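Local atomic coordinates of alpha-rhamnosidase (Dictyoglomus thermophilum, PDB entry 6I60), a protein that probably hydrolyses terminal non-reducing alpha-L-rhamnose residues from alpha-L-rhamnosides, splitting rhamnose off glycosides. Residues A[224-229]-A[533-538]; A[338-343]-A[527-532]. All blocks are in the same frame, centred on the assembly; numbering follows the deposited sequence.

Contact 1 of 2, residues A[224-229]-A[533-538]; sequences KKRVLY and DIRDAQ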
loop_
_atom_site.group_PDB
_atom_site.type_symbol
_atom_site.label_atom_id
_atom_site.label_comp_id
_atom_site.label_asym_id
_atom_site.label_seq_id
_atom_site.Cartn_x
_atom_site.Cartn_y
_atom_site.Cartn_z
ATOM N N LYS A 224 -16.042 -7.903 12.353
ATOM C CA LYS A 224 -16.508 -9.050 13.123
ATOM C C LYS A 224 -15.346 -9.899 13.622
ATOM O O LYS A 224 -15.480 -10.599 14.632
ATOM C CB LYS A 224 -17.462 -9.896 12.280
ATOM C CG LYS A 224 -18.923 -9.494 12.402
ATOM C CD LYS A 224 -19.798 -10.324 11.477
ATOM C CE LYS A 224 -21.269 -9.998 11.667
ATOM N NZ LYS A 224 -22.082 -10.456 10.508
ATOM N N LYS A 225 -14.204 -9.851 12.939
ATOM C CA LYS A 225 -13.040 -10.639 13.325
ATOM C C LYS A 225 -11.962 -9.823 14.023
ATOM O O LYS A 225 -11.191 -10.385 14.808
ATOM C CB LYS A 225 -12.432 -11.323 12.094
ATOM C CG LYS A 225 -13.268 -12.468 11.541
ATOM C CD LYS A 225 -12.528 -13.794 11.653
ATOM C CE LYS A 225 -13.443 -14.974 11.352
ATOM N NZ LYS A 225 -13.180 -16.135 12.251
ATOM N N ARG A 226 -11.891 -8.517 13.769
ATOM C CA ARG A 226 -10.858 -7.690 14.378
ATOM C C ARG A 226 -11.215 -6.225 14.187
ATOM O O ARG A 226 -11.719 -5.840 13.129
ATOM C CB ARG A 226 -9.483 -7.987 13.768
ATOM C CG ARG A 226 -8.570 -6.783 13.652
ATOM C CD ARG A 226 -7.180 -7.216 13.249
ATOM N NE ARG A 226 -7.238 -8.106 12.098
ATOM C CZ ARG A 226 -6.507 -7.956 11.002
ATOM N NH1 ARG A 226 -5.647 -6.952 10.902
ATOM N NH2 ARG A 226 -6.640 -8.818 10.007
ATOM N N VAL A 227 -10.955 -5.421 15.216
ATOM C CA VAL A 227 -11.162 -3.977 15.179
ATOM C C VAL A 227 -9.868 -3.309 15.620
ATOM O O VAL A 227 -9.438 -3.482 16.766
ATOM C CB VAL A 227 -12.330 -3.535 16.078
ATOM C CG1 VAL A 227 -12.438 -2.016 16.096
ATOM C CG2 VAL A 227 -13.636 -4.166 15.612
ATOM N N LEU A 228 -9.249 -2.550 14.718
ATOM C CA LEU A 228 -8.007 -1.855 15.035
ATOM C C LEU A 228 -8.319 -0.549 15.754
ATOM O O LEU A 228 -8.957 0.342 15.184
ATOM C CB LEU A 228 -7.198 -1.582 13.769
ATOM C CG LEU A 228 -7.080 -2.711 12.749
ATOM C CD1 LEU A 228 -6.581 -2.168 11.424
ATOM C CD2 LEU A 228 -6.150 -3.794 13.268
ATOM N N TYR A 229 -7.868 -0.431 17.000
ATOM C CA TYR A 229 -8.019 0.802 17.757
ATOM C C TYR A 229 -6.753 1.642 17.638
ATOM O O TYR A 229 -5.662 1.124 17.387
ATOM C CB TYR A 229 -8.333 0.516 19.229
ATOM C CG TYR A 229 -7.177 -0.040 20.033
ATOM C CD1 TYR A 229 -6.909 -1.401 20.052
ATOM C CD2 TYR A 229 -6.363 0.798 20.788
ATOM C CE1 TYR A 229 -5.856 -1.914 20.787
ATOM C CE2 TYR A 229 -5.309 0.296 21.526
ATOM C CZ TYR A 229 -5.061 -1.061 21.523
ATOM O OH TYR A 229 -4.013 -1.564 22.257
ATOM N N ASP A 533 -5.363 -9.233 7.209
ATOM C CA ASP A 533 -6.736 -9.209 6.711
ATOM C C ASP A 533 -7.051 -10.464 5.908
ATOM O O ASP A 533 -8.154 -11.015 6.007
ATOM C CB ASP A 533 -6.967 -7.959 5.861
ATOM C CG ASP A 533 -6.956 -6.684 6.682
ATOM O OD1 ASP A 533 -6.939 -6.775 7.927
ATOM O OD2 ASP A 533 -6.964 -5.588 6.079
ATOM N N ILE A 534 -6.093 -10.927 5.102
ATOM C CA ILE A 534 -6.274 -12.176 4.373
ATOM C C ILE A 534 -6.342 -13.349 5.341
ATOM O O ILE A 534 -7.122 -14.290 5.147
ATOM C CB ILE A 534 -5.146 -12.351 3.339
ATOM C CG1 ILE A 534 -5.177 -11.203 2.329
ATOM C CG2 ILE A 534 -5.257 -13.693 2.637
ATOM C CD1 ILE A 534 -3.810 -10.684 1.961
ATOM N N ARG A 535 -5.537 -13.308 6.405
ATOM C CA ARG A 535 -5.584 -14.358 7.416
ATOM C C ARG A 535 -6.920 -14.356 8.150
ATOM O O ARG A 535 -7.438 -15.420 8.511
ATOM C CB ARG A 535 -4.425 -14.182 8.397
ATOM C CG ARG A 535 -4.296 -15.289 9.428
ATOM C CD ARG A 535 -3.746 -14.749 10.737
ATOM N NE ARG A 535 -4.537 -13.630 11.245
ATOM C CZ ARG A 535 -4.024 -12.573 11.868
ATOM N NH1 ARG A 535 -2.714 -12.488 12.061
ATOM N NH2 ARG A 535 -4.820 -11.602 12.299
ATOM N N ASP A 536 -7.495 -13.174 8.373
ATOM C CA ASP A 536 -8.777 -13.053 9.055
ATOM C C ASP A 536 -9.957 -13.438 8.173
ATOM O O ASP A 536 -11.082 -13.529 8.677
ATOM C CB ASP A 536 -8.970 -11.622 9.568
ATOM C CG ASP A 536 -8.290 -11.382 10.905
ATOM O OD1 ASP A 536 -8.533 -10.320 11.518
ATOM O OD2 ASP A 536 -7.508 -12.253 11.344
ATOM N N ALA A 537 -9.739 -13.659 6.879
ATOM C CA ALA A 537 -10.805 -14.061 5.977
ATOM C C ALA A 537 -10.591 -15.446 5.387
ATOM O O ALA A 537 -11.400 -15.883 4.559
ATOM C CB ALA A 537 -10.960 -13.037 4.844
ATOM N N GLN A 538 -9.534 -16.147 5.787
ATOM C CA GLN A 538 -9.290 -17.494 5.291
ATOM C C GLN A 538 -10.292 -18.460 5.912
ATOM O O GLN A 538 -10.406 -18.544 7.139
ATOM C CB GLN A 538 -7.860 -17.921 5.610
ATOM C CG GLN A 538 -7.409 -19.168 4.872
ATOM C CD GLN A 538 -5.927 -19.432 5.026
ATOM O OE1 GLN A 538 -5.308 -19.007 6.002
ATOM N NE2 GLN A 538 -5.347 -20.133 4.060
#
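Arg226, at the start of strand 226-233, pushes its guanidinium group between Asp533, on helix 524-535, and Asp536, three residues further on. The chain folds back at the CG-CD bond (chi3 50°), which turns NE to the same Asp536 oxygen that lies beside Arg226 CB. Arg226 NE then binds Asp536 OD1 at 2.6 Å; the oxygen lies in the guanidinium plane, whereas the donor comes from above the carboxylate, and the two planes stand 84° apart. Arg226 NH2 adds a weak bond to Asp536 OD1 at 2.9 Å. A second salt bridge joins Arg226 NH2 to Asp533 OD1, 2.9 Å away. Asp536 thus divides its oxygens: OD2 is gripped side-on by NE and NH2 of Arg535, with Arg535 NH2 at 2.9 Å from Asp536 OD2. Lys225 adds an aliphatic flank, its CD lying 3.3 Å from Asp536 O, while its amine bends away to a bound triethylene glycol. With an alanine in place of Asp536, Arg226 NE would probably lose its acceptor and Arg535 would be likely to turn more freely, the two cations lacking the carboxylate between them. Arg226 NH1 also pairs with Glu340, and Asp533 OD2 with Lys529. The whole is a salt-bridge network, a charged seam between a strand of a beta domain and a helix of the six-hairpin glycosidase domain.

Contact 2 of 2, residues A[338-343]-A[527-532]; sequences YSEIYP and YRKYLN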
loop_
_atom_site.group_PDB
_atom_site.type_symbol
_atom_site.label_atom_id
_atom_site.label_comp_id
_atom_site.label_asym_id
_atom_site.label_seq_id
_atom_site.Cartn_x
_atom_site.Cartn_y
_atom_site.Cartn_z
ATOM N N TYR A 338 -7.194 -4.889 18.387
ATOM C CA TYR A 338 -5.748 -4.914 18.226
ATOM C C TYR A 338 -5.257 -3.536 17.798
ATOM O O TYR A 338 -6.032 -2.678 17.371
ATOM C CB TYR A 338 -5.339 -5.973 17.194
ATOM C CG TYR A 338 -3.920 -6.478 17.324
ATOM C CD1 TYR A 338 -3.525 -7.228 18.424
ATOM C CD2 TYR A 338 -2.979 -6.220 16.334
ATOM C CE1 TYR A 338 -2.229 -7.699 18.541
ATOM C CE2 TYR A 338 -1.681 -6.687 16.441
ATOM C CZ TYR A 338 -1.313 -7.426 17.546
ATOM O OH TYR A 338 -0.024 -7.891 17.657
ATOM N N SER A 339 -3.947 -3.329 17.913
ATOM C CA SER A 339 -3.311 -2.073 17.518
ATOM C C SER A 339 -2.115 -2.397 16.629
ATOM O O SER A 339 -1.026 -2.701 17.125
ATOM C CB SER A 339 -2.887 -1.259 18.736
ATOM O OG SER A 339 -2.305 -0.028 18.341
ATOM N N GLU A 340 -2.320 -2.327 15.317
ATOM C CA GLU A 340 -1.256 -2.576 14.358
ATOM C C GLU A 340 -0.529 -1.277 14.038
ATOM O O GLU A 340 -1.142 -0.207 13.977
ATOM C CB GLU A 340 -1.815 -3.194 13.076
ATOM C CG GLU A 340 -2.427 -4.573 13.265
ATOM C CD GLU A 340 -2.265 -5.451 12.043
ATOM O OE1 GLU A 340 -3.268 -6.051 11.600
ATOM O OE2 GLU A 340 -1.132 -5.541 11.523
ATOM N N ILE A 341 0.781 -1.377 13.841
ATOM C CA ILE A 341 1.616 -0.236 13.488
ATOM C C ILE A 341 1.737 -0.229 11.969
ATOM O O ILE A 341 2.456 -1.043 11.382
ATOM C CB ILE A 341 2.985 -0.297 14.169
ATOM C CG1 ILE A 341 2.829 -0.653 15.650
ATOM C CG2 ILE A 341 3.709 1.031 14.011
ATOM C CD1 ILE A 341 2.324 0.485 16.506
ATOM N N TYR A 342 1.023 0.689 11.329
ATOM C CA TYR A 342 1.015 0.804 9.879
ATOM C C TYR A 342 0.660 2.236 9.520
ATOM O O TYR A 342 0.044 2.946 10.324
ATOM C CB TYR A 342 0.029 -0.184 9.241
ATOM C CG TYR A 342 -1.432 0.187 9.377
ATOM C CD1 TYR A 342 -2.007 0.398 10.625
ATOM C CD2 TYR A 342 -2.244 0.305 8.254
ATOM C CE1 TYR A 342 -3.344 0.728 10.751
ATOM C CE2 TYR A 342 -3.584 0.636 8.371
ATOM C CZ TYR A 342 -4.126 0.845 9.623
ATOM O OH TYR A 342 -5.456 1.173 9.751
ATOM N N PRO A 343 1.049 2.700 8.335
ATOM C CA PRO A 343 0.759 4.084 7.945
ATOM C C PRO A 343 -0.736 4.344 7.906
ATOM O O PRO A 343 -1.493 3.594 7.274
ATOM C CB PRO A 343 1.384 4.196 6.546
ATOM C CG PRO A 343 2.441 3.145 6.523
ATOM C CD PRO A 343 1.906 2.016 7.350
ATOM N N TYR A 527 1.521 -3.831 4.101
ATOM C CA TYR A 527 1.226 -5.194 3.677
ATOM C C TYR A 527 1.110 -6.145 4.861
ATOM O O TYR A 527 0.360 -7.125 4.791
ATOM C CB TYR A 527 2.293 -5.678 2.697
ATOM C CG TYR A 527 2.108 -5.123 1.305
ATOM C CD1 TYR A 527 0.838 -4.936 0.777
ATOM C CD2 TYR A 527 3.200 -4.780 0.520
ATOM C CE1 TYR A 527 0.660 -4.426 -0.491
ATOM C CE2 TYR A 527 3.033 -4.269 -0.754
ATOM C CZ TYR A 527 1.760 -4.094 -1.252
ATOM O OH TYR A 527 1.585 -3.585 -2.518
ATOM N N ARG A 528 1.835 -5.876 5.949
ATOM C CA ARG A 528 1.702 -6.701 7.143
ATOM C C ARG A 528 0.288 -6.623 7.704
ATOM O O ARG A 528 -0.264 -7.630 8.164
ATOM C CB ARG A 528 2.725 -6.273 8.194
ATOM C CG ARG A 528 4.089 -6.920 8.031
ATOM C CD ARG A 528 5.103 -6.300 8.977
ATOM N NE ARG A 528 5.515 -7.229 10.025
ATOM C CZ ARG A 528 5.354 -7.008 11.326
ATOM N NH1 ARG A 528 4.787 -5.885 11.747
ATOM N NH2 ARG A 528 5.762 -7.911 12.208
ATOM N N LYS A 529 -0.316 -5.433 7.670
ATOM C CA LYS A 529 -1.706 -5.295 8.088
ATOM C C LYS A 529 -2.646 -5.986 7.108
ATOM O O LYS A 529 -3.624 -6.620 7.520
ATOM C CB LYS A 529 -2.064 -3.814 8.227
ATOM C CG LYS A 529 -3.514 -3.554 8.599
ATOM C CD LYS A 529 -4.265 -2.908 7.453
ATOM C CE LYS A 529 -5.670 -2.507 7.866
ATOM N NZ LYS A 529 -6.660 -2.794 6.792
ATOM N N TYR A 530 -2.366 -5.875 5.806
ATOM C CA TYR A 530 -3.231 -6.503 4.813
ATOM C C TYR A 530 -3.077 -8.018 4.826
ATOM O O TYR A 530 -4.051 -8.748 4.603
ATOM C CB TYR A 530 -2.932 -5.947 3.421
ATOM C CG TYR A 530 -3.930 -6.385 2.374
ATOM C CD1 TYR A 530 -5.291 -6.152 2.543
ATOM C CD2 TYR A 530 -3.516 -7.037 1.218
ATOM C CE1 TYR A 530 -6.211 -6.553 1.587
ATOM C CE2 TYR A 530 -4.430 -7.442 0.258
ATOM C CZ TYR A 530 -5.775 -7.197 0.447
ATOM O OH TYR A 530 -6.686 -7.599 -0.504
ATOM N N LEU A 531 -1.859 -8.507 5.076
ATOM C CA LEU A 531 -1.658 -9.946 5.204
ATOM C C LEU A 531 -2.461 -10.513 6.364
ATOM O O LEU A 531 -2.930 -11.656 6.298
ATOM C CB LEU A 531 -0.171 -10.256 5.378
ATOM C CG LEU A 531 0.632 -10.410 4.086
ATOM C CD1 LEU A 531 2.083 -10.755 4.390
ATOM C CD2 LEU A 531 -0.002 -11.464 3.191
ATOM N N ASN A 532 -2.631 -9.733 7.431
ATOM C CA ASN A 532 -3.512 -10.155 8.513
ATOM C C ASN A 532 -4.962 -10.192 8.052
ATOM O O ASN A 532 -5.726 -11.073 8.462
ATOM C CB ASN A 532 -3.355 -9.224 9.715
ATOM C CG ASN A 532 -2.094 -9.501 10.508
ATOM O OD1 ASN A 532 -1.550 -10.604 10.470
ATOM N ND2 ASN A 532 -1.622 -8.495 11.233
#
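Glu340 and Asn532 meet because each sends its CG away from its own carbonyl carbon (chi1 -65° in Glu340), while one turn earlier on the helix Lys529 runs anti to its amide nitrogen, chi1 177°, and lays its methylenes against Tyr342. The polar half of the contact is the first of these pairs. Asn532 ND2 donates to Glu340 OE1 over 3.0 Å in a nearly straight bond, 166° at the hydrogen. The acceptor sits close to the plane of the amide, but the amide nitrogen approaches the carboxylate from above its plane, so the two flat groups are well tilted against each other. Glu340 OE2 rests over the helix backbone, 3.5 Å from Lys529 CA. The strongest polar partner of this carboxylate is Arg226, so OE1 takes a charged donor as well as the amide; this negative charge, partly shielded from solvent, is probably stabilised by both.

The other half is apolar. Tyr342 offers a ring face to the lysine stem in a CH-pi contact, with Lys529 CG 4.2 Å from the ring centroid. Further along, the CD of Lys529 reaches the rim, 3.7 Å from Tyr342 CE2. Bent at its second and last torsions, the lysine carries its ammonium past the ring to Asp533, Gln220 O and Ser492 O, so that its stem serves packing and its tip serves charge. Arg528, beside it, pairs with Glu38. What results is a loop-on-helix interface between domains: the irregular connection that follows strand 336-338 is fastened to one face of helix 524-535 of the six-hairpin glycosidase domain, the (alpha/alpha)6 catalytic fold of this family, by an amide-to-carboxylate hydrogen bond and a tyrosine-lysine CH-pi contact.

In the fold
Read from the N terminus, the chain reaches strand 226-233 after a series of earlier strands, then returns at strand 336-338, parallel to it at the border of the same sheet. After loop 338-343 it passes through further strands and the first helices of the glycosidase domain before helix 524-535 closes both circuits, residues 527-532 completing contact 2 and 533-538 contact 1. The loops therefore nest, contact 2 within contact 1. Their centres are about 10 Å apart, and they touch directly, among other places through a probable backbone hydrogen bond from Tyr229 N to Tyr338 O. Together they join the border of this sheet and the loop after it to one helix of the six-hairpin domain.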